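Local coordinates for nonsense-mediated mRNA decay protein 2 (Saccharomyces cerevisiae, PDB 4LUN) that takes part, as Upf2, in nonsense-mediated decay of mRNAs carrying premature stop codons, this chain being its N-terminal MIF4G domain, at residues L214-D219 with G300-L305; L197-T202 with F289-T294. All blocks are in the same frame, centred on the assembly; numbering follows the deposited sequence. Where two conformers were deposited one is given.

Overall arrangement
Both contacts dock helix 277-303, the last helix of this chain, the N-terminal mIF4G region of Upf2 with its HEAT-repeat structure, against elements near helix 201-210. Along the chain the segments alternate: 197-202 leads into helix 201-210, the loop after that helix holds 214-219, and 289-294 and 300-305 come later, on helix 277-303 and at its C-terminal end. Contact 2 is largely buried, whereas contact 1 lies at the surface. Their centres are 20 Å apart, and the nearest atoms are about 7 Å from each other without touching. Helix 231-271, which comes between the paired segments in sequence, meets side chains of both contacts, so the last helix is tied at two levels to the preceding all-helical part.

Contact 1. Residues L214-D219 with G300-L305; sequences LFRDDD and GEFFKL
In one of its two conformers, Arg216 grips the carbonyl O of Phe302 end-on: NH1 donates to that oxygen over 3.2 Å and NH2 over 3.1 Å. Both donors approach from the same face of the carbonyl plane, tilted about 26° from it, while the oxygen lies in the guanidinium plane. The extended run from CG to NE lets the arginine reach across from the loop. Its guanidinium lies flat on the Phe302 ring with the planes 21° apart, a cation-pi stack in which Arg216 CZ is 3.7 Å from the centroid of the Phe302 ring and NH2 sits over the ring centre. With CG anti to the backbone N and beside the carbonyl carbon (chi1 -173°), the Phe302 ring lies close to its own carbonyl, and one guanidinium can meet both. That carbonyl belongs to the last turn of helix 277-303, which closes in a Schellman motif with Lys304 at positive phi; on the loop side, Arg216 opens a type I beta turn to Asp219. Lys304 NZ comes within 3.5 Å of Arg216 NH1, two positive groups that would be expected to disfavour each other. Deeper in, Phe215 brings CB to the edge of the Phe302 ring, 3.7 Å from CE2, and its CD1 meets the edge of Phe303 at CZ, 3.9 Å away. Ile208 of helix 201-210 touches all three phenylalanines, and Phe239 meets the Phe215 ring.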
# COMPACT_ATOMS: atom_id res chain seq x y z
N LEU A 214 -7.91 -2.42 -11.32
CA LEU A 214 -8.13 -3.62 -10.51
C LEU A 214 -9.56 -3.69 -10.01
O LEU A 214 -9.99 -4.73 -9.53
CB LEU A 214 -7.15 -3.66 -9.32
CG LEU A 214 -5.66 -3.69 -9.66
CD1 LEU A 214 -4.80 -3.74 -8.41
CD2 LEU A 214 -5.34 -4.91 -10.53
N PHE A 215 -10.32 -2.60 -10.13
CA PHE A 215 -11.65 -2.53 -9.52
C PHE A 215 -12.78 -2.38 -10.53
O PHE A 215 -13.96 -2.35 -10.17
CB PHE A 215 -11.69 -1.41 -8.49
CG PHE A 215 -10.82 -1.68 -7.32
CD1 PHE A 215 -11.29 -2.46 -6.27
CD2 PHE A 215 -9.51 -1.22 -7.29
CE1 PHE A 215 -10.47 -2.74 -5.19
CE2 PHE A 215 -8.69 -1.50 -6.22
CZ PHE A 215 -9.17 -2.27 -5.16
N ARG A 216 -12.41 -2.29 -11.80
CA ARG A 216 -13.38 -2.17 -12.87
C ARG A 216 -13.36 -3.39 -13.78
O ARG A 216 -12.39 -3.62 -14.50
CB ARG A 216 -13.13 -0.88 -13.66
CG ARG A 216 -13.01 0.36 -12.77
CD ARG A 216 -13.40 1.63 -13.51
NE ARG A 216 -13.43 2.81 -12.65
CZ ARG A 216 -14.41 3.10 -11.80
NH1 ARG A 216 -15.46 2.29 -11.68
NH2 ARG A 216 -14.35 4.20 -11.06
N ASP A 217 -14.42 -4.19 -13.74
CA ASP A 217 -14.44 -5.45 -14.47
C ASP A 217 -14.21 -5.31 -15.97
O ASP A 217 -13.61 -6.18 -16.59
CB ASP A 217 -15.73 -6.24 -14.22
CG ASP A 217 -15.73 -7.58 -14.95
OD1 ASP A 217 -14.94 -8.47 -14.55
OD2 ASP A 217 -16.50 -7.74 -15.92
N ASP A 218 -14.69 -4.21 -16.55
CA ASP A 218 -14.51 -3.98 -17.98
C ASP A 218 -13.10 -3.54 -18.35
O ASP A 218 -12.70 -3.62 -19.51
CB ASP A 218 -15.52 -2.97 -18.50
CG ASP A 218 -16.93 -3.50 -18.49
OD1 ASP A 218 -17.09 -4.74 -18.56
OD2 ASP A 218 -17.88 -2.69 -18.41
N ASP A 219 -12.33 -3.09 -17.36
CA ASP A 219 -10.97 -2.61 -17.63
C ASP A 219 -9.99 -3.78 -17.63
O ASP A 219 -9.59 -4.27 -16.57
CB ASP A 219 -10.55 -1.59 -16.57
CG ASP A 219 -9.37 -0.75 -17.02
OD1 ASP A 219 -8.63 -1.18 -17.92
OD2 ASP A 219 -9.18 0.35 -16.45
N GLY A 300 -18.57 5.69 -2.83
CA GLY A 300 -19.82 5.66 -3.56
C GLY A 300 -19.68 6.19 -4.97
O GLY A 300 -20.24 5.61 -5.90
N GLU A 301 -18.96 7.29 -5.13
CA GLU A 301 -18.74 7.86 -6.46
C GLU A 301 -18.01 6.87 -7.36
O GLU A 301 -18.43 6.62 -8.49
CB GLU A 301 -17.93 9.15 -6.37
CG GLU A 301 -18.75 10.37 -5.93
CD GLU A 301 -17.90 11.60 -5.67
OE1 GLU A 301 -18.48 12.69 -5.45
OE2 GLU A 301 -16.65 11.49 -5.68
N PHE A 302 -16.93 6.29 -6.84
CA PHE A 302 -16.10 5.38 -7.62
C PHE A 302 -16.88 4.15 -8.08
O PHE A 302 -16.84 3.78 -9.27
CB PHE A 302 -14.87 4.94 -6.81
CG PHE A 302 -13.88 4.13 -7.61
CD1 PHE A 302 -12.80 4.75 -8.21
CD2 PHE A 302 -14.04 2.77 -7.76
CE1 PHE A 302 -11.89 4.01 -8.95
CE2 PHE A 302 -13.14 2.03 -8.51
CZ PHE A 302 -12.07 2.65 -9.10
N PHE A 303 -17.59 3.51 -7.16
CA PHE A 303 -18.29 2.27 -7.48
C PHE A 303 -19.71 2.51 -8.00
O PHE A 303 -20.46 1.55 -8.22
CB PHE A 303 -18.31 1.33 -6.27
CG PHE A 303 -16.95 0.73 -5.95
CD1 PHE A 303 -16.54 -0.46 -6.54
CD2 PHE A 303 -16.09 1.36 -5.06
CE1 PHE A 303 -15.30 -1.02 -6.25
CE2 PHE A 303 -14.85 0.82 -4.77
CZ PHE A 303 -14.45 -0.37 -5.37
N LYS A 304 -20.05 3.78 -8.22
CA LYS A 304 -21.34 4.17 -8.78
C LYS A 304 -22.51 3.65 -7.94
O LYS A 304 -23.42 2.99 -8.45
CB LYS A 304 -21.44 3.73 -10.24
CG LYS A 304 -20.27 4.25 -11.08
CD LYS A 304 -20.49 4.04 -12.58
CE LYS A 304 -20.11 2.64 -13.02
NZ LYS A 304 -18.63 2.44 -13.09
N LEU A 305 -22.45 3.94 -6.65
CA LEU A 305 -23.43 3.46 -5.70
C LEU A 305 -24.03 4.70 -5.05
O LEU A 305 -23.36 5.73 -4.94
CB LEU A 305 -22.75 2.62 -4.62
CG LEU A 305 -21.80 1.49 -5.03
CD1 LEU A 305 -20.99 1.07 -3.81
CD2 LEU A 305 -22.57 0.31 -5.59

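Contact 2. Residues L197-T202 with F289-T294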
# COMPACT_ATOMS: atom_id res chain seq x y z
N LEU A 197 -12.19 4.04 13.94
CA LEU A 197 -11.69 5.43 13.99
C LEU A 197 -11.70 6.10 12.62
O LEU A 197 -11.65 7.33 12.55
CB LEU A 197 -10.31 5.54 14.66
CG LEU A 197 -10.31 5.19 16.15
CD1 LEU A 197 -8.93 5.40 16.74
CD2 LEU A 197 -11.36 6.02 16.91
N GLY A 198 -11.78 5.32 11.55
CA GLY A 198 -11.95 5.88 10.21
C GLY A 198 -10.69 6.21 9.44
O GLY A 198 -10.76 6.60 8.27
N PHE A 199 -9.52 6.06 10.06
CA PHE A 199 -8.28 6.34 9.34
C PHE A 199 -8.00 5.34 8.20
O PHE A 199 -7.41 5.70 7.17
CB PHE A 199 -7.09 6.40 10.31
CG PHE A 199 -7.19 7.49 11.34
CD1 PHE A 199 -7.00 8.81 10.99
CD2 PHE A 199 -7.45 7.18 12.67
CE1 PHE A 199 -7.08 9.82 11.95
CE2 PHE A 199 -7.54 8.20 13.63
CZ PHE A 199 -7.36 9.51 13.26
N THR A 200 -8.40 4.08 8.37
CA THR A 200 -8.08 3.12 7.31
C THR A 200 -8.96 3.29 6.08
O THR A 200 -8.64 2.76 5.02
CB THR A 200 -8.13 1.65 7.76
OG1 THR A 200 -9.49 1.27 7.99
CG2 THR A 200 -7.30 1.45 9.02
N THR A 201 -10.07 4.01 6.21
CA THR A 201 -10.93 4.24 5.04
C THR A 201 -10.14 5.02 3.99
O THR A 201 -10.40 4.88 2.79
CB THR A 201 -12.25 4.98 5.37
OG1 THR A 201 -11.96 6.26 5.91
CG2 THR A 201 -13.13 4.19 6.33
N THR A 202 -9.18 5.84 4.41
CA THR A 202 -8.36 6.57 3.45
C THR A 202 -7.33 5.71 2.72
O THR A 202 -6.85 6.08 1.65
CB THR A 202 -7.69 7.81 4.08
OG1 THR A 202 -6.58 7.41 4.90
CG2 THR A 202 -8.69 8.60 4.91
N PHE A 289 -16.88 11.23 12.31
CA PHE A 289 -17.97 11.27 11.34
C PHE A 289 -17.48 11.83 10.01
O PHE A 289 -17.80 11.29 8.95
CB PHE A 289 -19.13 12.13 11.85
CG PHE A 289 -20.16 12.45 10.79
CD1 PHE A 289 -20.97 11.45 10.28
CD2 PHE A 289 -20.32 13.74 10.31
CE1 PHE A 289 -21.92 11.74 9.31
CE2 PHE A 289 -21.28 14.02 9.33
CZ PHE A 289 -22.07 13.02 8.85
N ILE A 290 -16.72 12.92 10.07
CA ILE A 290 -16.25 13.54 8.84
C ILE A 290 -15.34 12.59 8.05
O ILE A 290 -15.41 12.54 6.82
CB ILE A 290 -15.55 14.91 9.09
CG1 ILE A 290 -16.56 15.94 9.62
CG2 ILE A 290 -14.86 15.42 7.82
CD1 ILE A 290 -17.81 16.07 8.78
N ARG A 291 -14.49 11.82 8.74
CA ARG A 291 -13.66 10.84 8.04
C ARG A 291 -14.51 9.80 7.31
O ARG A 291 -14.27 9.48 6.15
CB ARG A 291 -12.69 10.15 9.01
CG ARG A 291 -11.46 10.99 9.33
CD ARG A 291 -10.36 10.16 9.99
NE ARG A 291 -10.75 9.72 11.33
CZ ARG A 291 -10.61 10.45 12.43
NH1 ARG A 291 -10.10 11.67 12.36
NH2 ARG A 291 -10.98 9.95 13.60
N PHE A 292 -15.53 9.29 8.00
CA PHE A 292 -16.39 8.29 7.38
C PHE A 292 -17.24 8.84 6.24
O PHE A 292 -17.42 8.17 5.23
CB PHE A 292 -17.25 7.59 8.43
CG PHE A 292 -16.54 6.46 9.10
CD1 PHE A 292 -16.48 5.22 8.47
CD2 PHE A 292 -15.89 6.63 10.31
CE1 PHE A 292 -15.79 4.16 9.05
CE2 PHE A 292 -15.20 5.58 10.90
CZ PHE A 292 -15.16 4.34 10.27
N LYS A 293 -17.74 10.06 6.41
CA LYS A 293 -18.59 10.66 5.38
C LYS A 293 -17.78 10.93 4.11
O LYS A 293 -18.22 10.62 3.00
CB LYS A 293 -19.23 11.96 5.88
CG LYS A 293 -20.06 12.66 4.80
CD LYS A 293 -20.89 13.79 5.37
CE LYS A 293 -21.64 14.53 4.26
NZ LYS A 293 -22.49 15.61 4.84
N THR A 294 -16.60 11.52 4.28
CA THR A 294 -15.73 11.84 3.15
C THR A 294 -15.40 10.57 2.38
O THR A 294 -15.46 10.54 1.14
CB THR A 294 -14.42 12.47 3.62
OG1 THR A 294 -14.73 13.69 4.32
CG2 THR A 294 -13.52 12.79 2.45
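Where the chain enters helix 201-210, the Leu197-Gly198 turn abuts helix 277-303 of the HEAT-repeat domain, and Arg291 reaches over from that helix to hold it. The arginine grips Leu197 O side-on: NE donates over 2.8 Å and NH2 over 2.9 Å, with the oxygen in the guanidinium plane. A bend at chi3 (-68°) turns the group so that one face rests on Phe199, whose CZ is 3.5 Å from Arg291 CZ. The planes are 17° apart, a cation-pi stack that holds the guanidinium flat while its edge bonds the carbonyl. Were Arg291 replaced by an alanine, Leu197 O would probably lose both donors and the Phe199 face its cationic partner. Gly198 suits the turn because at its positive phi of 90° a CB would be jammed against the carbonyl O of Leu197, and would also clash with Phe292, whose CE2 lies 3.3 Å from Gly198 CA. In this all-helical fold, the absence of a side chain on Gly198 lets its backbone lie directly against Phe292 of helix 277-303. Thr201 brings its methyl CG2 to 3.8 Å from Phe292 CE1, while its OG1 donates to Gly198 O over 2.7 Å, linking Thr201 back to the Gly198 backbone. Farther out, Phe195 meets the Phe292 ring edge-to-face, Leu253 of helix 231-271 touches Phe292, and Leu134 of helix 130-152 packs on Phe199.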